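Local coordinates for protein glycoside hydrolase family 61 (PDB 5O2X) that probably acts as a copper-dependent lytic polysaccharide monooxygenase of family AA9, cleaving cellulose chains by oxidation, at residues A36-N41 / I55-A60; G42-D47 / N173-F178. All blocks are in the same frame, centred on the assembly; numbering follows the deposited sequence.

In the fold
Contacts 1 and 2 share one long loop, between strand 12-15 and helix 53-56: 36-41 runs directly into 42-47, while 55-60 and 173-178 are the pieces these two lie on. Their centres are about 7 Å apart. The disulfide between Cys56 SG and Cys177 SG, 2.1 Å, ties the second segment of one to the second segment of the other, and His57 NE2 probably bonds to Gly42 O at 2.8 Å. Contact 2 reaches the copper site itself, where the side chain of Tyr174 stands about 3 Å from the metal. The His57 side chain is about 10 Å from the copper, so it is not a ligand, and contact 1 carries the glycan on Asn59.

Contact 1: residues A36-N41 / I55-A60; sequences AADLDN and ICHKNA. With NAG (2-acetamido-2-deoxy-beta-D-glucopyranose), chain B.
An N-glycosylated type II beta turn, His57 to Ala60, forms one side of this contact, and the loop 36-41 packs against it just after the short helix 53-56 ends. The backbone link across is a hydrogen bond from Ala37 N to Lys58 O, 2.9 Å, with the donor tilted 22° from the carbonyl plane. Ala36 CA approaches the same oxygen through a CA-H...O contact, so one carbonyl of the turn receives two neighbouring residues of the loop. Beside it Ala36 CB meets Ala60 CB at 4.2 Å, a small apolar patch.

His57 leaves the helix with positive phi and turns its ring beneath Asp38. The CB of Asp38 sits over one face, toward the rim, 3.5 Å from His57 CE1, in a CH-pi contact. Asp38 CG lies between its own backbone N and carbonyl carbon (chi1 58°), which folds the carboxylate back over that face, Asp38 OD2 4.1 Å from His57 NE2, with the planes 32° apart and no hydrogen bond between them. Lys58 N donates to His57 ND1 at 2.8 Å, almost in the ring plane, which helps fix the rotation of the imidazole.

At the outer side, in the conformer given here, the extended Lys58 chain reaches Asp40 through water. One water bridges Lys58 NZ and Asp40 OD2, and another joins NZ weakly to OD1. Asn59 ND2 is bonded covalently to C1 of the N-acetylglucosamine, whose methyl C8 comes to 3.5 Å from Ala37 O, laying the acetamido group along the loop.

With ND1 accepting from a backbone N-H and NE2 facing the carbonyl oxygen of Gly42, His57 is probably neutral and protonated at NE2, whereas the lysine and aspartate, as opposite charges, would be linked through solvent rather than by direct contact.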
ATOM      1  N   ALA A  36      -8.625  -7.441   7.738  1.00  4.95           N
ATOM      2  CA  ALA A  36      -9.217  -6.124   7.929  1.00  4.88           C
ATOM      3  C   ALA A  36     -10.707  -6.191   7.616  1.00  4.91           C
ATOM      4  O   ALA A  36     -11.201  -7.132   6.991  1.00  6.64           O
ATOM      5  CB  ALA A  36      -8.519  -5.065   7.095  1.00  5.89           C
ATOM      6  N   ALA A  37     -11.410  -5.148   8.049  1.00  4.78           N
ATOM      7  CA  ALA A  37     -12.869  -5.131   8.049  1.00  5.00           C
ATOM      8  C   ALA A  37     -13.462  -4.294   6.906  1.00  4.90           C
ATOM      9  O   ALA A  37     -14.605  -3.835   7.015  1.00  6.13           O
ATOM     10  CB  ALA A  37     -13.393  -4.707   9.403  1.00  6.05           C
ATOM     11  N   ASP A  38     -12.729  -4.178   5.795  1.00  4.66           N
ATOM     12  CA  ASP A  38     -13.224  -3.518   4.588  1.00  4.68           C
ATOM     13  C   ASP A  38     -14.058  -4.438   3.714  1.00  4.68           C
ATOM     14  O   ASP A  38     -13.774  -4.623   2.526  1.00  4.67           O
ATOM     15  CB  ASP A  38     -12.074  -2.864   3.803  1.00  4.92           C
ATOM     16  CG  ASP A  38     -10.983  -3.816   3.381  1.00  4.48           C
ATOM     17  OD1 ASP A  38     -10.656  -4.771   4.090  1.00  4.85           O
ATOM     18  OD2 ASP A  38     -10.338  -3.602   2.273  1.00  4.76           O
ATOM     19  N   LEU A  39     -15.121  -5.028   4.318  1.00  5.13           N
ATOM     20  CA  LEU A  39     -16.010  -5.961   3.642  1.00  5.27           C
ATOM     21  C   LEU A  39     -16.750  -5.315   2.452  1.00  5.00           C
ATOM     22  O   LEU A  39     -17.173  -6.003   1.542  1.00  5.63           O
ATOM     23  CB  LEU A  39     -17.026  -6.560   4.603  1.00  6.36           C
ATOM     24  CG  LEU A  39     -16.510  -7.734   5.470  1.00  6.51           C
ATOM     25  CD1 LEU A  39     -15.390  -7.365   6.397  1.00  6.82           C
ATOM     26  CD2 LEU A  39     -17.706  -8.297   6.247  1.00  7.56           C
ATOM     27  N   ASP A  40     -16.875  -3.991   2.540  1.00  4.84           N
ATOM     28  CA  ASP A  40     -17.528  -3.195   1.515  1.00  5.39           C
ATOM     29  C   ASP A  40     -16.565  -2.678   0.452  1.00  4.73           C
ATOM     30  O   ASP A  40     -16.974  -1.854  -0.361  1.00  5.44           O
ATOM     31  CB  ASP A  40     -18.273  -2.025   2.155  1.00  6.84           C
ATOM     32  CG  ASP A  40     -17.360  -1.013   2.826  1.00  7.29           C
ATOM     33  OD1 ASP A  40     -16.149  -1.295   2.985  1.00  7.25           O
ATOM     34  OD2 ASP A  40     -17.873   0.027   3.254  1.00 12.08           O
ATOM     35  N   ASN A  41     -15.311  -3.137   0.461  1.00  4.55           N
ATOM     36  CA  ASN A  41     -14.277  -2.628  -0.460  1.00  4.83           C
ATOM     37  C   ASN A  41     -13.986  -1.135  -0.230  1.00  4.67           C
ATOM     38  O   ASN A  41     -13.394  -0.476  -1.111  1.00  5.03           O
ATOM     39  CB  ASN A  41     -14.638  -2.884  -1.921  1.00  5.04           C
ATOM     40  CG  ASN A  41     -14.281  -4.264  -2.388  1.00  5.11           C
ATOM     41  OD1 ASN A  41     -13.398  -4.929  -1.820  1.00  5.57           O
ATOM     42  ND2 ASN A  41     -14.916  -4.679  -3.462  1.00  5.86           N
ATOM     43  N   ILE A  55      -3.649   2.652   9.797  1.00  4.15           N
ATOM     44  CA  ILE A  55      -2.375   1.944   9.685  1.00  4.46           C
ATOM     45  C   ILE A  55      -2.447   0.862   8.629  1.00  4.30           C
ATOM     46  O   ILE A  55      -1.679   0.831   7.666  1.00  4.37           O
ATOM     47  CB  ILE A  55      -1.953   1.397  11.062  1.00  4.82           C
ATOM     48  CG1 ILE A  55      -1.822   2.537  12.105  1.00  5.51           C
ATOM     49  CG2 ILE A  55      -0.657   0.630  10.925  1.00  5.70           C
ATOM     50  CD1 ILE A  55      -1.781   2.019  13.528  1.00  5.91           C
ATOM     51  N   CYS A  56      -3.398  -0.068   8.788  1.00  4.20           N
ATOM     52  CA  CYS A  56      -3.586  -1.226   7.918  1.00  4.15           C
ATOM     53  C   CYS A  56      -5.067  -1.451   7.566  1.00  3.84           C
ATOM     54  O   CYS A  56      -5.467  -2.567   7.218  1.00  4.15           O
ATOM     55  CB  CYS A  56      -2.964  -2.482   8.511  1.00  4.29           C
ATOM     56  SG  CYS A  56      -1.148  -2.442   8.546  1.00  4.67           S
ATOM     57  N   HIS A  57      -5.863  -0.385   7.608  1.00  3.95           N
ATOM     58  CA  HIS A  57      -7.298  -0.434   7.281  1.00  3.94           C
ATOM     59  C   HIS A  57      -8.094  -0.859   8.534  1.00  4.05           C
ATOM     60  O   HIS A  57      -7.557  -1.139   9.609  1.00  4.22           O
ATOM     61  CB  HIS A  57      -7.623  -1.208   6.012  1.00  4.29           C
ATOM     62  CG  HIS A  57      -8.709  -0.584   5.173  1.00  4.17           C
ATOM     63  ND1 HIS A  57      -9.941  -0.246   5.708  1.00  4.44           N
ATOM     64  CD2 HIS A  57      -8.737  -0.293   3.853  1.00  4.56           C
ATOM     65  CE1 HIS A  57     -10.665   0.248   4.720  1.00  4.48           C
ATOM     66  NE2 HIS A  57      -9.959   0.232   3.585  1.00  4.35           N
ATOM     67  N   LYS A  58      -9.433  -0.865   8.379  1.00  4.45           N
ATOM     68  CA  LYS A  58     -10.318  -0.939   9.531  0.74  4.78           C
ATOM     69  C   LYS A  58     -10.113  -2.198  10.361  1.00  4.61           C
ATOM     70  O   LYS A  58     -10.130  -3.323   9.881  1.00  5.06           O
ATOM     71  CB  LYS A  58     -11.773  -0.845   9.077  0.74  5.85           C
ATOM     72  CG  LYS A  58     -12.116   0.516   8.555  0.74  6.68           C
ATOM     73  CD  LYS A  58     -13.595   0.566   8.106  0.74  7.85           C
ATOM     74  CE  LYS A  58     -13.968   1.906   7.539  0.74  8.72           C
ATOM     75  NZ  LYS A  58     -15.405   1.915   7.157  0.74 10.75           N
ATOM     76  N   ASN A  59      -9.935  -1.974  11.669  1.00  4.69           N
ATOM     77  CA  ASN A  59      -9.856  -3.044  12.652  1.00  5.01           C
ATOM     78  C   ASN A  59      -8.773  -4.040  12.311  1.00  4.96           C
ATOM     79  O   ASN A  59      -8.838  -5.183  12.731  1.00  5.79           O
ATOM     80  CB  ASN A  59     -11.216  -3.744  12.819  1.00  5.88           C
ATOM     81  CG  ASN A  59     -12.246  -2.852  13.369  1.00  6.29           C
ATOM     82  OD1 ASN A  59     -11.972  -1.755  13.826  1.00  7.78           O
ATOM     83  ND2 ASN A  59     -13.487  -3.359  13.379  1.00  7.62           N
ATOM     84  N   ALA A  60      -7.693  -3.619  11.615  1.00  4.88           N
ATOM     85  CA  ALA A  60      -6.821  -4.636  11.051  1.00  4.56           C
ATOM     86  C   ALA A  60      -6.061  -5.390  12.144  1.00  4.56           C
ATOM     87  O   ALA A  60      -5.604  -4.800  13.122  1.00  5.16           O
ATOM     88  CB  ALA A  60      -5.829  -4.019  10.078  1.00  4.82           C
TER
HETATM   89  C1  NAG B 301     -14.550  -2.647  13.998  1.00  8.25           C
HETATM   90  C2  NAG B 301     -15.902  -3.038  13.406  1.00  8.52           C
HETATM   91  C3  NAG B 301     -16.991  -2.337  14.229  1.00  9.33           C
HETATM   92  C4  NAG B 301     -16.862  -2.615  15.699  1.00 10.27           C
HETATM   93  C5  NAG B 301     -15.463  -2.320  16.177  1.00  9.61           C
HETATM   94  C6  NAG B 301     -15.182  -2.713  17.646  1.00 10.81           C
HETATM   95  C7  NAG B 301     -16.409  -3.278  11.022  1.00  9.13           C
HETATM   96  C8  NAG B 301     -16.527  -2.581   9.697  1.00 10.36           C
HETATM   97  N2  NAG B 301     -15.988  -2.562  12.030  1.00  8.99           N
HETATM   98  O3  NAG B 301     -18.288  -2.787  13.764  1.00 11.60           O
HETATM   99  O4  NAG B 301     -17.819  -1.854  16.449  1.00 12.95           O
HETATM  100  O5  NAG B 301     -14.532  -3.027  15.379  1.00  9.25           O
HETATM  101  O6  NAG B 301     -15.654  -4.017  17.928  0.64 11.89           O
HETATM  102  O7  NAG B 301     -16.692  -4.457  11.138  1.00 11.35           O
HETATM  103  O   HOH W   1     -14.282   0.048   4.586  0.88  9.37           O
HETATM  104  O   HOH W   2     -17.279  -0.003   6.063  0.82 16.33           O

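Contact 2: residues G42-D47 / N173-F178; sequences GFVSPD and NYPQCF
Paired backbone hydrogen bonds join Val44 and Asn173, a single antiparallel bridge in the hydrogen-bonded arrangement that fixes the loop 42-47 to the strand 172-183. Val44 N donates to Asn173 O at 2.8 Å, nearly straight (172°) and in the carbonyl plane, and Asn173 N returns a bond to Val44 O at 2.9 Å. The amide of Asn173 finds its partners beyond the bridge, in Tyr49 and Glu158.

Next to the bridge the ring of Tyr174 takes Phe43 CB over one face, a CH-pi contact 3.8 Å from the ring centroid. A chi1 of 53° sets the phenyl group of Phe43 back over its own main chain; the ring then extends beyond the tyrosine, its edge directed at the Tyr174 face in an offset edge-to-face pair with planes at 73°. Phe43 CD2 comes to 3.5 Å from Tyr174 OH. Gly42 O approaches the Tyr174 ring obliquely, 3.2 Å from Tyr174 CD2. Beyond the bridge, Val44 CG2 meets Pro175 CD at 4.3 Å.

The phenol oxygen is hydrogen-bonded to Gln172 and, weakly, to the amino-terminal N of the methylated histidine at position 1, while Trp84 meets the ring edge-to-face. Were Tyr174 replaced by an alanine, Phe43 would probably lose its aromatic partner, Gln172 the hydroxyl it bonds to and the copper this neighbour. Tyr174 belongs to the copper site with that histidine and His86, which form the histidine brace of AA9 enzymes, and probably sits in the axial position, as in relatives; bridge and aromatic contacts together hold the loop against it.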
ATOM      1  N   GLY A  42     -14.317  -0.628   0.951  1.00  4.74           N
ATOM      2  CA  GLY A  42     -14.237   0.800   1.196  1.00  4.91           C
ATOM      3  C   GLY A  42     -12.916   1.295   1.767  1.00  4.26           C
ATOM      4  O   GLY A  42     -11.846   0.692   1.563  1.00  4.25           O
ATOM      5  N   PHE A  43     -13.012   2.458   2.405  1.00  4.73           N
ATOM      6  CA  PHE A  43     -11.891   3.329   2.660  1.00  4.60           C
ATOM      7  C   PHE A  43     -11.830   3.751   4.130  1.00  4.54           C
ATOM      8  O   PHE A  43     -12.756   3.579   4.903  1.00  5.52           O
ATOM      9  CB  PHE A  43     -11.984   4.570   1.745  1.00  4.70           C
ATOM     10  CG  PHE A  43     -13.323   5.277   1.833  1.00  5.11           C
ATOM     11  CD1 PHE A  43     -13.609   6.147   2.868  1.00  5.75           C
ATOM     12  CD2 PHE A  43     -14.299   5.050   0.850  1.00  5.67           C
ATOM     13  CE1 PHE A  43     -14.854   6.753   2.931  1.00  6.75           C
ATOM     14  CE2 PHE A  43     -15.542   5.651   0.933  1.00  7.03           C
ATOM     15  CZ  PHE A  43     -15.825   6.510   1.971  1.00  7.11           C
ATOM     16  N   VAL A  44     -10.695   4.373   4.451  1.00  4.27           N
ATOM     17  CA  VAL A  44     -10.482   5.118   5.689  1.00  4.46           C
ATOM     18  C   VAL A  44     -10.500   6.594   5.353  1.00  4.45           C
ATOM     19  O   VAL A  44      -9.852   7.025   4.386  1.00  5.29           O
ATOM     20  CB  VAL A  44      -9.147   4.699   6.362  1.00  4.54           C
ATOM     21  CG1 VAL A  44      -8.980   5.434   7.679  1.00  4.96           C
ATOM     22  CG2 VAL A  44      -9.074   3.203   6.559  1.00  5.20           C
ATOM     23  N   SER A  45     -11.265   7.381   6.108  0.95  4.68           N
ATOM     24  CA  SER A  45     -11.417   8.796   5.845  0.95  4.97           C
ATOM     25  C   SER A  45     -10.468   9.622   6.696  0.95  4.57           C
ATOM     26  O   SER A  45      -9.920   9.152   7.701  0.95  4.73           O
ATOM     27  CB  SER A  45     -12.865   9.230   6.183  0.95  5.96           C
ATOM     28  OG  SER A  45     -13.815   8.617   5.371  0.95  6.23           O
ATOM     29  N   PRO A  46     -10.318  10.925   6.369  1.00  4.70           N
ATOM     30  CA  PRO A  46      -9.449  11.800   7.160  1.00  4.89           C
ATOM     31  C   PRO A  46      -9.806  11.886   8.641  1.00  5.25           C
ATOM     32  O   PRO A  46      -8.909  12.087   9.459  1.00  5.45           O
ATOM     33  CB  PRO A  46      -9.552  13.155   6.435  1.00  5.23           C
ATOM     34  CG  PRO A  46      -9.782  12.764   5.007  1.00  5.36           C
ATOM     35  CD  PRO A  46     -10.708  11.564   5.087  1.00  5.15           C
ATOM     36  N   ASP A  47     -11.079  11.726   8.988  1.00  5.57           N
ATOM     37  CA  ASP A  47     -11.470  11.733  10.381  0.75  6.14           C
ATOM     38  C   ASP A  47     -10.978  10.493  11.147  1.00  5.86           C
ATOM     39  O   ASP A  47     -11.153  10.448  12.358  1.00  7.32           O
ATOM     40  CB  ASP A  47     -12.973  12.006  10.581  0.75  7.96           C
ATOM     41  CG  ASP A  47     -13.890  10.873  10.069  0.75  9.72           C
ATOM     42  OD1 ASP A  47     -13.413   9.855   9.623  0.75 11.75           O
ATOM     43  OD2 ASP A  47     -15.122  11.033  10.028  0.75 16.67           O
ATOM     44  N   ASN A 173      -8.845   6.831   1.670  1.00  3.79           N
ATOM     45  CA  ASN A 173      -7.577   6.101   1.681  1.00  3.81           C
ATOM     46  C   ASN A 173      -7.864   4.605   1.695  1.00  3.84           C
ATOM     47  O   ASN A 173      -8.714   4.122   2.454  1.00  4.39           O
ATOM     48  CB  ASN A 173      -6.749   6.452   2.904  1.00  4.06           C
ATOM     49  CG  ASN A 173      -6.224   7.864   2.870  1.00  4.09           C
ATOM     50  OD1 ASN A 173      -6.969   8.822   2.679  1.00  4.86           O
ATOM     51  ND2 ASN A 173      -4.920   8.006   3.065  1.00  4.62           N
ATOM     52  N   TYR A 174      -7.077   3.859   0.905  1.00  3.63           N
ATOM     53  CA  TYR A 174      -7.258   2.416   0.771  1.00  3.55           C
ATOM     54  C   TYR A 174      -5.951   1.708   1.082  1.00  3.50           C
ATOM     55  O   TYR A 174      -5.278   1.142   0.179  1.00  4.35           O
ATOM     56  CB  TYR A 174      -7.737   2.073  -0.648  1.00  3.81           C
ATOM     57  CG  TYR A 174      -9.078   2.709  -1.016  1.00  3.98           C
ATOM     58  CD1 TYR A 174      -9.168   3.995  -1.483  1.00  4.05           C
ATOM     59  CD2 TYR A 174     -10.259   1.975  -0.924  1.00  4.48           C
ATOM     60  CE1 TYR A 174     -10.372   4.540  -1.865  1.00  4.35           C
ATOM     61  CE2 TYR A 174     -11.490   2.496  -1.287  1.00  4.52           C
ATOM     62  CZ  TYR A 174     -11.533   3.789  -1.801  1.00  4.42           C
ATOM     63  OH  TYR A 174     -12.776   4.287  -2.159  1.00  5.42           O
ATOM     64  N   PRO A 175      -5.528   1.682   2.359  1.00  3.75           N
ATOM     65  CA  PRO A 175      -4.276   0.977   2.720  1.00  3.70           C
ATOM     66  C   PRO A 175      -4.484  -0.527   2.751  1.00  3.49           C
ATOM     67  O   PRO A 175      -5.548  -1.035   3.139  1.00  4.19           O
ATOM     68  CB  PRO A 175      -3.974   1.525   4.130  1.00  4.30           C
ATOM     69  CG  PRO A 175      -5.354   1.856   4.681  1.00  4.31           C
ATOM     70  CD  PRO A 175      -6.113   2.398   3.496  1.00  4.09           C
ATOM     71  N   GLN A 176      -3.396  -1.228   2.404  1.00  3.51           N
ATOM     72  CA  GLN A 176      -3.363  -2.697   2.390  1.00  3.68           C
ATOM     73  C   GLN A 176      -1.965  -3.108   2.883  1.00  3.96           C
ATOM     74  O   GLN A 176      -0.964  -2.726   2.273  1.00  4.18           O
ATOM     75  CB  GLN A 176      -3.574  -3.207   0.959  1.00  4.00           C
ATOM     76  CG  GLN A 176      -4.916  -2.829   0.330  1.00  4.09           C
ATOM     77  CD  GLN A 176      -6.018  -3.742   0.756  1.00  4.48           C
ATOM     78  OE1 GLN A 176      -6.347  -4.724   0.065  1.00  5.34           O
ATOM     79  NE2 GLN A 176      -6.614  -3.470   1.909  1.00  4.62           N
ATOM     80  N   CYS A 177      -1.936  -3.861   3.975  1.00  3.83           N
ATOM     81  CA  CYS A 177      -0.672  -4.278   4.578  1.00  3.84           C
ATOM     82  C   CYS A 177      -0.364  -5.738   4.317  1.00  3.63           C
ATOM     83  O   CYS A 177      -1.270  -6.604   4.290  1.00  4.00           O
ATOM     84  CB  CYS A 177      -0.722  -4.089   6.098  1.00  4.17           C
ATOM     85  SG  CYS A 177      -0.700  -2.334   6.538  1.00  4.53           S
ATOM     86  N   PHE A 178       0.932  -6.030   4.185  1.00  3.97           N
ATOM     87  CA  PHE A 178       1.452  -7.354   3.907  1.00  4.15           C
ATOM     88  C   PHE A 178       2.713  -7.597   4.738  1.00  4.25           C
ATOM     89  O   PHE A 178       3.476  -6.664   4.970  1.00  4.95           O
ATOM     90  CB  PHE A 178       1.862  -7.483   2.425  1.00  4.45           C
ATOM     91  CG  PHE A 178       0.705  -7.189   1.499  1.00  4.44           C
ATOM     92  CD1 PHE A 178      -0.195  -8.203   1.171  1.00  4.92           C
ATOM     93  CD2 PHE A 178       0.450  -5.911   1.057  1.00  4.69           C
ATOM     94  CE1 PHE A 178      -1.330  -7.928   0.446  1.00  5.42           C
ATOM     95  CE2 PHE A 178      -0.695  -5.646   0.295  1.00  5.01           C
ATOM     96  CZ  PHE A 178      -1.557  -6.659   0.006  1.00  5.36           C
TER